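Local coordinates for protein ferredoxin (Thermus aquaticus, PDB 1H98) that carries electrons in a wide variety of metabolic reactions by means of one [3Fe-4S] and one [4Fe-4S] cluster, at residues Pro1-Lys12 and Asp30-Asp41. Numbering follows the deposited sequence.
Sequences PHVICEPCIGVK and DQFYIHPEECID. Unlike the reference sequence in segment 1-12: Glu6 (reference Gln). With SF4 (iron/sulfur cluster), chain B; F3S (Fe3-s4 cluster), chain C.
Cys39 SG, bound to iron FE1 of the [4Fe-4S] cluster, also accepts two backbone N-H groups: His2 N at 3.5 Å from across the contact and Asp41 N at 3.3 Å from its own loop. Beside it the His2 ring lays one face over cluster sulfur S2, while its ND1 donates to Asp41 OD1 at 2.8 Å. That oxygen lies in the ring plane and accepts the N-H through its anti lone pair, although ring and carboxylate planes are turned 42° apart. The second oxygen, Asp41 OD2, makes a salt bridge with Pro1 N at 3.0 Å, so one carboxylate holds the chain terminus and the imidazole together. At the other cluster Cys8 SG binds FE3 of [3Fe-4S] and takes an almost straight N-H bond from Phe32 N (3.5 Å, 172°). Strands 2-4 and 32-34 run antiparallel past the two clusters, in separate two-stranded sheets, and Ile4 and Ile34 reach toward the clusters. Ile4 crosses Ile34 at about a right angle, CG1 against CG1; its CD1 reaches the Phe32 backbone, and Ile54 of strand 54-56 touches both isoleucines. A water joins His2 O to Ile34 O. Gln31, its CG wedged between backbone N and carbonyl carbon (chi1 65°), extends its amide to span the gap: NE2 donates to Phe32 O and, from above the carbonyl plane, to Ile4 O at 3.1 Å, while OE1 accepts from Lys70. Lys12 bends at chi3 to bring CE against Phe32 CE1 (3.6 Å), its NZ continuing to Asp27 and Gly29. This is the pseudo-twofold core of a two-cluster bacterial ferredoxin, and N-H groups directed at both cysteine sulfurs would be expected to stabilise their negative charge and so tune the cluster potentials.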
ATOM      1  N   PRO A   1      -8.841  -1.238  -5.079  1.00 16.89           N
ATOM      2  CA  PRO A   1      -7.742  -1.582  -4.141  1.00 16.95           C
ATOM      3  C   PRO A   1      -7.079  -0.337  -3.541  1.00 16.61           C
ATOM      4  O   PRO A   1      -7.364   0.780  -3.977  1.00 18.03           O
ATOM      5  CB  PRO A   1      -6.730  -2.414  -4.925  1.00 17.90           C
ATOM      6  CG  PRO A   1      -7.166  -2.183  -6.373  1.00 19.84           C
ATOM      7  CD  PRO A   1      -8.667  -2.014  -6.318  1.00 17.83           C
ATOM      8  N   HIS A   2      -6.325  -0.522  -2.457  1.00 14.93           N
ATOM      9  CA  HIS A   2      -5.586   0.572  -1.826  1.00 12.98           C
ATOM     10  C   HIS A   2      -4.150   0.437  -2.336  1.00 12.56           C
ATOM     11  O   HIS A   2      -3.746  -0.647  -2.763  1.00 12.28           O
ATOM     12  CB  HIS A   2      -5.649   0.492  -0.299  1.00 12.23           C
ATOM     13  CG  HIS A   2      -6.881   1.116   0.285  1.00 13.52           C
ATOM     14  ND1 HIS A   2      -8.152   0.801  -0.146  1.00 14.34           N
ATOM     15  CD2 HIS A   2      -7.034   2.041   1.261  1.00 14.08           C
ATOM     16  CE1 HIS A   2      -9.037   1.507   0.537  1.00 14.33           C
ATOM     17  NE2 HIS A   2      -8.382   2.269   1.398  1.00 15.95           N
ATOM     18  N   VAL A   3      -3.390   1.523  -2.308  1.00 12.02           N
ATOM     19  CA  VAL A   3      -2.031   1.524  -2.833  1.00 11.91           C
ATOM     20  C   VAL A   3      -1.036   2.164  -1.871  1.00 12.01           C
ATOM     21  O   VAL A   3      -1.328   3.202  -1.286  1.00 13.18           O
ATOM     22  CB  VAL A   3      -1.997   2.313  -4.183  1.00 11.28           C
ATOM     23  CG1 VAL A   3      -0.591   2.339  -4.768  1.00 13.14           C
ATOM     24  CG2 VAL A   3      -2.987   1.698  -5.190  1.00 13.27           C
ATOM     25  N   ILE A   4       0.122   1.529  -1.685  1.00 11.62           N
ATOM     26  CA  ILE A   4       1.158   2.086  -0.815  1.00 12.47           C
ATOM     27  C   ILE A   4       2.049   2.955  -1.700  1.00 13.20           C
ATOM     28  O   ILE A   4       2.641   2.475  -2.679  1.00 12.93           O
ATOM     29  CB  ILE A   4       2.003   0.984  -0.107  1.00 12.31           C
ATOM     30  CG1 ILE A   4       1.126   0.211   0.887  1.00 12.32           C
ATOM     31  CG2 ILE A   4       3.201   1.615   0.599  1.00 10.20           C
ATOM     32  CD1 ILE A   4       1.840  -0.899   1.630  1.00  9.40           C
ATOM     33  N   CYS A   5       2.119   4.237  -1.373  1.00 12.09           N
ATOM     34  CA  CYS A   5       2.895   5.177  -2.161  1.00 12.87           C
ATOM     35  C   CYS A   5       4.283   5.502  -1.614  1.00 14.70           C
ATOM     36  O   CYS A   5       4.763   4.875  -0.664  1.00 15.36           O
ATOM     37  CB  CYS A   5       2.067   6.441  -2.415  1.00 12.97           C
ATOM     38  SG  CYS A   5       0.474   6.097  -3.235  1.00 15.07           S
ATOM     39  N   GLU A   6       4.900   6.520  -2.205  1.00 14.32           N
ATOM     40  CA  GLU A   6       6.248   6.968  -1.874  1.00 15.75           C
ATOM     41  C   GLU A   6       6.740   7.062  -0.425  1.00 14.78           C
ATOM     42  O   GLU A   6       7.834   6.589  -0.120  1.00 15.54           O
ATOM     43  CB  GLU A   6       6.516   8.291  -2.585  1.00 18.07           C
ATOM     44  CG  GLU A   6       7.944   8.768  -2.483  1.00 24.90           C
ATOM     45  CD  GLU A   6       8.265   9.805  -3.533  1.00 32.23           C
ATOM     46  OE1 GLU A   6       8.240   9.459  -4.742  1.00 35.06           O
ATOM     47  OE2 GLU A   6       8.541  10.960  -3.145  1.00 36.24           O
ATOM     48  N   PRO A   7       5.947   7.653   0.486  1.00 13.15           N
ATOM     49  CA  PRO A   7       6.378   7.781   1.887  1.00 14.50           C
ATOM     50  C   PRO A   7       6.877   6.516   2.603  1.00 14.69           C
ATOM     51  O   PRO A   7       7.640   6.608   3.569  1.00 14.71           O
ATOM     52  CB  PRO A   7       5.138   8.369   2.567  1.00 15.02           C
ATOM     53  CG  PRO A   7       4.514   9.172   1.478  1.00 11.86           C
ATOM     54  CD  PRO A   7       4.605   8.232   0.310  1.00 11.23           C
ATOM     55  N   CYS A   8       6.446   5.347   2.138  1.00 14.54           N
ATOM     56  CA  CYS A   8       6.844   4.076   2.747  1.00 15.25           C
ATOM     57  C   CYS A   8       8.328   3.787   2.543  1.00 15.20           C
ATOM     58  O   CYS A   8       8.961   3.158   3.393  1.00 15.95           O
ATOM     59  CB  CYS A   8       6.020   2.913   2.167  1.00 13.09           C
ATOM     60  SG  CYS A   8       6.300   1.291   2.954  1.00 12.80           S
ATOM     61  N   ILE A   9       8.871   4.252   1.423  1.00 14.41           N
ATOM     62  CA  ILE A   9      10.271   4.028   1.094  1.00 16.34           C
ATOM     63  C   ILE A   9      11.179   4.654   2.144  1.00 17.74           C
ATOM     64  O   ILE A   9      11.062   5.836   2.462  1.00 18.85           O
ATOM     65  CB  ILE A   9      10.609   4.591  -0.302  1.00 16.11           C
ATOM     66  CG1 ILE A   9       9.718   3.930  -1.357  1.00 14.57           C
ATOM     67  CG2 ILE A   9      12.084   4.349  -0.636  1.00 16.06           C
ATOM     68  CD1 ILE A   9       9.915   4.479  -2.756  1.00 14.91           C
ATOM     69  N   GLY A  10      12.081   3.848   2.688  1.00 19.24           N
ATOM     70  CA  GLY A  10      12.991   4.339   3.702  1.00 19.30           C
ATOM     71  C   GLY A  10      12.370   4.331   5.083  1.00 20.79           C
ATOM     72  O   GLY A  10      13.020   4.713   6.053  1.00 22.94           O
ATOM     73  N   VAL A  11      11.116   3.897   5.186  1.00 17.46           N
ATOM     74  CA  VAL A  11      10.430   3.855   6.471  1.00 16.16           C
ATOM     75  C   VAL A  11       9.981   2.439   6.816  1.00 15.88           C
ATOM     76  O   VAL A  11      10.393   1.892   7.832  1.00 16.20           O
ATOM     77  CB  VAL A  11       9.217   4.811   6.491  1.00 16.60           C
ATOM     78  CG1 VAL A  11       8.495   4.728   7.834  1.00 16.39           C
ATOM     79  CG2 VAL A  11       9.682   6.238   6.229  1.00 17.26           C
ATOM     80  N   LYS A  12       9.142   1.853   5.967  1.00 14.34           N
ATOM     81  CA  LYS A  12       8.633   0.496   6.169  1.00 15.61           C
ATOM     82  C   LYS A  12       8.235   0.234   7.621  1.00 17.37           C
ATOM     83  O   LYS A  12       8.620  -0.774   8.216  1.00 18.71           O
ATOM     84  CB  LYS A  12       9.664  -0.531   5.693  1.00 14.50           C
ATOM     85  CG  LYS A  12       9.982  -0.416   4.211  1.00 16.18           C
ATOM     86  CD  LYS A  12      11.089  -1.364   3.772  1.00 19.15           C
ATOM     87  CE  LYS A  12      10.676  -2.818   3.917  1.00 22.38           C
ATOM     88  NZ  LYS A  12      11.736  -3.747   3.440  1.00 23.10           N
ATOM     89  N   ASP A  30      12.155  -2.207  -1.205  1.00 19.71           N
ATOM     90  CA  ASP A  30      12.297  -0.816  -0.784  1.00 18.23           C
ATOM     91  C   ASP A  30      11.040  -0.258  -0.106  1.00 17.10           C
ATOM     92  O   ASP A  30      11.074   0.819   0.488  1.00 17.11           O
ATOM     93  CB  ASP A  30      12.756   0.074  -1.953  1.00 20.72           C
ATOM     94  CG  ASP A  30      11.704   0.233  -3.054  1.00 26.40           C
ATOM     95  OD1 ASP A  30      10.748  -0.574  -3.151  1.00 27.62           O
ATOM     96  OD2 ASP A  30      11.859   1.184  -3.847  1.00 29.52           O
ATOM     97  N   GLN A  31       9.948  -1.013  -0.174  1.00 15.11           N
ATOM     98  CA  GLN A  31       8.686  -0.613   0.440  1.00 13.88           C
ATOM     99  C   GLN A  31       7.775  -1.832   0.506  1.00 13.70           C
ATOM    100  O   GLN A  31       8.069  -2.868  -0.096  1.00 14.16           O
ATOM    101  CB  GLN A  31       7.992   0.470  -0.404  1.00 12.01           C
ATOM    102  CG  GLN A  31       7.549   0.006  -1.802  1.00 12.47           C
ATOM    103  CD  GLN A  31       6.623   1.005  -2.499  1.00 14.61           C
ATOM    104  OE1 GLN A  31       7.062   1.830  -3.295  1.00 15.04           O
ATOM    105  NE2 GLN A  31       5.333   0.918  -2.208  1.00 14.98           N
ATOM    106  N   PHE A  32       6.713  -1.735   1.296  1.00 12.57           N
ATOM    107  CA  PHE A  32       5.734  -2.810   1.363  1.00 11.89           C
ATOM    108  C   PHE A  32       4.737  -2.475   0.252  1.00 11.75           C
ATOM    109  O   PHE A  32       4.747  -1.359  -0.274  1.00 12.55           O
ATOM    110  CB  PHE A  32       5.050  -2.855   2.731  1.00 10.75           C
ATOM    111  CG  PHE A  32       5.713  -3.790   3.702  1.00 13.05           C
ATOM    112  CD1 PHE A  32       6.980  -3.510   4.211  1.00 16.41           C
ATOM    113  CD2 PHE A  32       5.097  -4.978   4.068  1.00 14.08           C
ATOM    114  CE1 PHE A  32       7.627  -4.410   5.069  1.00 14.88           C
ATOM    115  CE2 PHE A  32       5.735  -5.886   4.926  1.00 14.91           C
ATOM    116  CZ  PHE A  32       7.003  -5.597   5.423  1.00 15.21           C
ATOM    117  N   TYR A  33       3.938  -3.444  -0.168  1.00 11.65           N
ATOM    118  CA  TYR A  33       2.969  -3.190  -1.221  1.00 11.69           C
ATOM    119  C   TYR A  33       1.689  -3.926  -0.899  1.00 12.03           C
ATOM    120  O   TYR A  33       1.691  -4.863  -0.095  1.00 11.90           O
ATOM    121  CB  TYR A  33       3.518  -3.634  -2.583  1.00 12.00           C
ATOM    122  CG  TYR A  33       3.679  -5.130  -2.724  1.00 13.67           C
ATOM    123  CD1 TYR A  33       2.649  -5.912  -3.244  1.00 14.81           C
ATOM    124  CD2 TYR A  33       4.856  -5.765  -2.327  1.00 15.64           C
ATOM    125  CE1 TYR A  33       2.782  -7.286  -3.363  1.00 17.08           C
ATOM    126  CE2 TYR A  33       5.000  -7.141  -2.443  1.00 16.94           C
ATOM    127  CZ  TYR A  33       3.961  -7.894  -2.960  1.00 19.38           C
ATOM    128  OH  TYR A  33       4.101  -9.262  -3.075  1.00 23.06           O
ATOM    129  N   ILE A  34       0.596  -3.475  -1.504  1.00 11.68           N
ATOM    130  CA  ILE A  34      -0.713  -4.079  -1.307  1.00 10.94           C
ATOM    131  C   ILE A  34      -1.067  -4.899  -2.542  1.00 12.58           C
ATOM    132  O   ILE A  34      -1.002  -4.395  -3.670  1.00 13.15           O
ATOM    133  CB  ILE A  34      -1.794  -2.990  -1.062  1.00 10.95           C
ATOM    134  CG1 ILE A  34      -1.602  -2.368   0.330  1.00 10.51           C
ATOM    135  CG2 ILE A  34      -3.192  -3.582  -1.191  1.00 11.10           C
ATOM    136  CD1 ILE A  34      -2.451  -1.131   0.588  1.00 11.07           C
ATOM    137  N   HIS A  35      -1.393  -6.175  -2.349  1.00 13.29           N
ATOM    138  CA  HIS A  35      -1.769  -7.013  -3.478  1.00 14.64           C
ATOM    139  C   HIS A  35      -3.178  -6.591  -3.916  1.00 15.10           C
ATOM    140  O   HIS A  35      -4.153  -6.815  -3.202  1.00 15.43           O
ATOM    141  CB  HIS A  35      -1.733  -8.487  -3.099  1.00 15.06           C
ATOM    142  CG  HIS A  35      -1.806  -9.399  -4.278  1.00 17.36           C
ATOM    143  ND1 HIS A  35      -0.813 -10.308  -4.577  1.00 20.86           N
ATOM    144  CD2 HIS A  35      -2.739  -9.527  -5.250  1.00 16.56           C
ATOM    145  CE1 HIS A  35      -1.134 -10.956  -5.686  1.00 19.74           C
ATOM    146  NE2 HIS A  35      -2.298 -10.500  -6.113  1.00 19.00           N
ATOM    147  N   PRO A  36      -3.301  -6.041  -5.134  1.00 17.46           N
ATOM    148  CA  PRO A  36      -4.550  -5.554  -5.734  1.00 20.48           C
ATOM    149  C   PRO A  36      -5.693  -6.551  -5.809  1.00 21.00           C
ATOM    150  O   PRO A  36      -6.849  -6.180  -5.605  1.00 23.02           O
ATOM    151  CB  PRO A  36      -4.117  -5.125  -7.138  1.00 22.36           C
ATOM    152  CG  PRO A  36      -2.650  -4.853  -6.992  1.00 24.53           C
ATOM    153  CD  PRO A  36      -2.206  -5.979  -6.114  1.00 18.49           C
ATOM    154  N   GLU A  37      -5.368  -7.799  -6.127  1.00 20.27           N
ATOM    155  CA  GLU A  37      -6.374  -8.852  -6.253  1.00 24.23           C
ATOM    156  C   GLU A  37      -6.852  -9.407  -4.914  1.00 23.32           C
ATOM    157  O   GLU A  37      -7.851 -10.117  -4.864  1.00 25.91           O
ATOM    158  CB  GLU A  37      -5.838 -10.008  -7.115  1.00 30.80           C
ATOM    159  CG  GLU A  37      -5.238  -9.607  -8.470  1.00 44.10           C
ATOM    160  CD  GLU A  37      -6.269  -9.108  -9.484  1.00 52.00           C
ATOM    161  OE1 GLU A  37      -7.116  -9.917  -9.925  1.00 57.61           O
ATOM    162  OE2 GLU A  37      -6.218  -7.912  -9.863  1.00 55.55           O
ATOM    163  N   GLU A  38      -6.125  -9.119  -3.839  1.00 19.26           N
ATOM    164  CA  GLU A  38      -6.500  -9.624  -2.518  1.00 18.01           C
ATOM    165  C   GLU A  38      -7.168  -8.567  -1.640  1.00 16.95           C
ATOM    166  O   GLU A  38      -8.016  -8.889  -0.800  1.00 17.89           O
ATOM    167  CB  GLU A  38      -5.278 -10.202  -1.793  1.00 15.66           C
ATOM    168  CG  GLU A  38      -4.655 -11.398  -2.492  1.00 16.46           C
ATOM    169  CD  GLU A  38      -3.419 -11.942  -1.781  1.00 18.89           C
ATOM    170  OE1 GLU A  38      -2.961 -11.340  -0.787  1.00 20.70           O
ATOM    171  OE2 GLU A  38      -2.902 -12.987  -2.225  1.00 21.80           O
ATOM    172  N   CYS A  39      -6.747  -7.317  -1.807  1.00 15.81           N
ATOM    173  CA  CYS A  39      -7.284  -6.203  -1.036  1.00 15.46           C
ATOM    174  C   CYS A  39      -8.809  -6.083  -1.162  1.00 17.15           C
ATOM    175  O   CYS A  39      -9.349  -6.099  -2.268  1.00 19.29           O
ATOM    176  CB  CYS A  39      -6.610  -4.901  -1.477  1.00 13.76           C
ATOM    177  SG  CYS A  39      -7.236  -3.426  -0.657  1.00 14.16           S
ATOM    178  N   ILE A  40      -9.495  -5.965  -0.025  1.00 16.99           N
ATOM    179  CA  ILE A  40     -10.957  -5.841  -0.009  1.00 18.23           C
ATOM    180  C   ILE A  40     -11.426  -4.396   0.171  1.00 17.98           C
ATOM    181  O   ILE A  40     -12.618  -4.139   0.348  1.00 17.24           O
ATOM    182  CB  ILE A  40     -11.604  -6.726   1.090  1.00 18.08           C
ATOM    183  CG1 ILE A  40     -11.108  -6.313   2.475  1.00 18.15           C
ATOM    184  CG2 ILE A  40     -11.319  -8.205   0.818  1.00 19.59           C
ATOM    185  CD1 ILE A  40     -11.755  -7.090   3.597  1.00 20.77           C
ATOM    186  N   ASP A  41     -10.476  -3.464   0.162  1.00 17.72           N
ATOM    187  CA  ASP A  41     -10.769  -2.041   0.296  1.00 17.90           C
ATOM    188  C   ASP A  41     -11.500  -1.642   1.569  1.00 19.09           C
ATOM    189  O   ASP A  41     -12.339  -0.741   1.543  1.00 19.86           O
ATOM    190  CB  ASP A  41     -11.559  -1.540  -0.921  1.00 17.50           C
ATOM    191  CG  ASP A  41     -10.692  -1.374  -2.144  1.00 20.05           C
ATOM    192  OD1 ASP A  41      -9.692  -0.645  -2.052  1.00 18.62           O
ATOM    193  OD2 ASP A  41     -11.001  -1.969  -3.195  1.00 22.15           O
TER
HETATM  194 FE1  SF4 B 107      -6.840  -3.537   1.572  1.00 16.83          FE
HETATM  195 FE2  SF4 B 107      -5.849  -4.683   3.902  1.00 17.29          FE
HETATM  196 FE3  SF4 B 107      -5.799  -1.936   3.579  1.00 16.15          FE
HETATM  197 FE4  SF4 B 107      -8.178  -3.273   3.990  1.00 23.94          FE
HETATM  198  S1  SF4 B 107      -6.416  -3.097   5.492  1.00 22.27           S
HETATM  199  S2  SF4 B 107      -7.747  -1.574   2.392  1.00 22.42           S
HETATM  200  S3  SF4 B 107      -7.831  -5.224   2.824  1.00 22.33           S
HETATM  201  S4  SF4 B 107      -4.633  -3.513   2.301  1.00 21.08           S
HETATM  202 FE1  F3S C 108       2.887   0.163   6.119  1.00 15.57          FE
HETATM  203 FE3  F3S C 108       4.994   1.373   4.732  1.00 14.65          FE
HETATM  204 FE4  F3S C 108       3.282   2.872   6.312  1.00 16.02          FE
HETATM  205  S1  F3S C 108       5.041  -0.640   5.850  1.00 20.88           S
HETATM  206  S2  F3S C 108       2.764   1.415   8.033  1.00 22.18           S
HETATM  207  S3  F3S C 108       2.695   1.696   4.381  1.00 20.81           S
HETATM  208  S4  F3S C 108       5.571   3.048   6.195  1.00 21.17           S
HETATM  209  O   HOH W   1      -2.243  -2.124  -4.820  1.00 14.58           O
HETATM  210  O   HOH W   2      13.231   1.339   2.221  1.00 30.52           O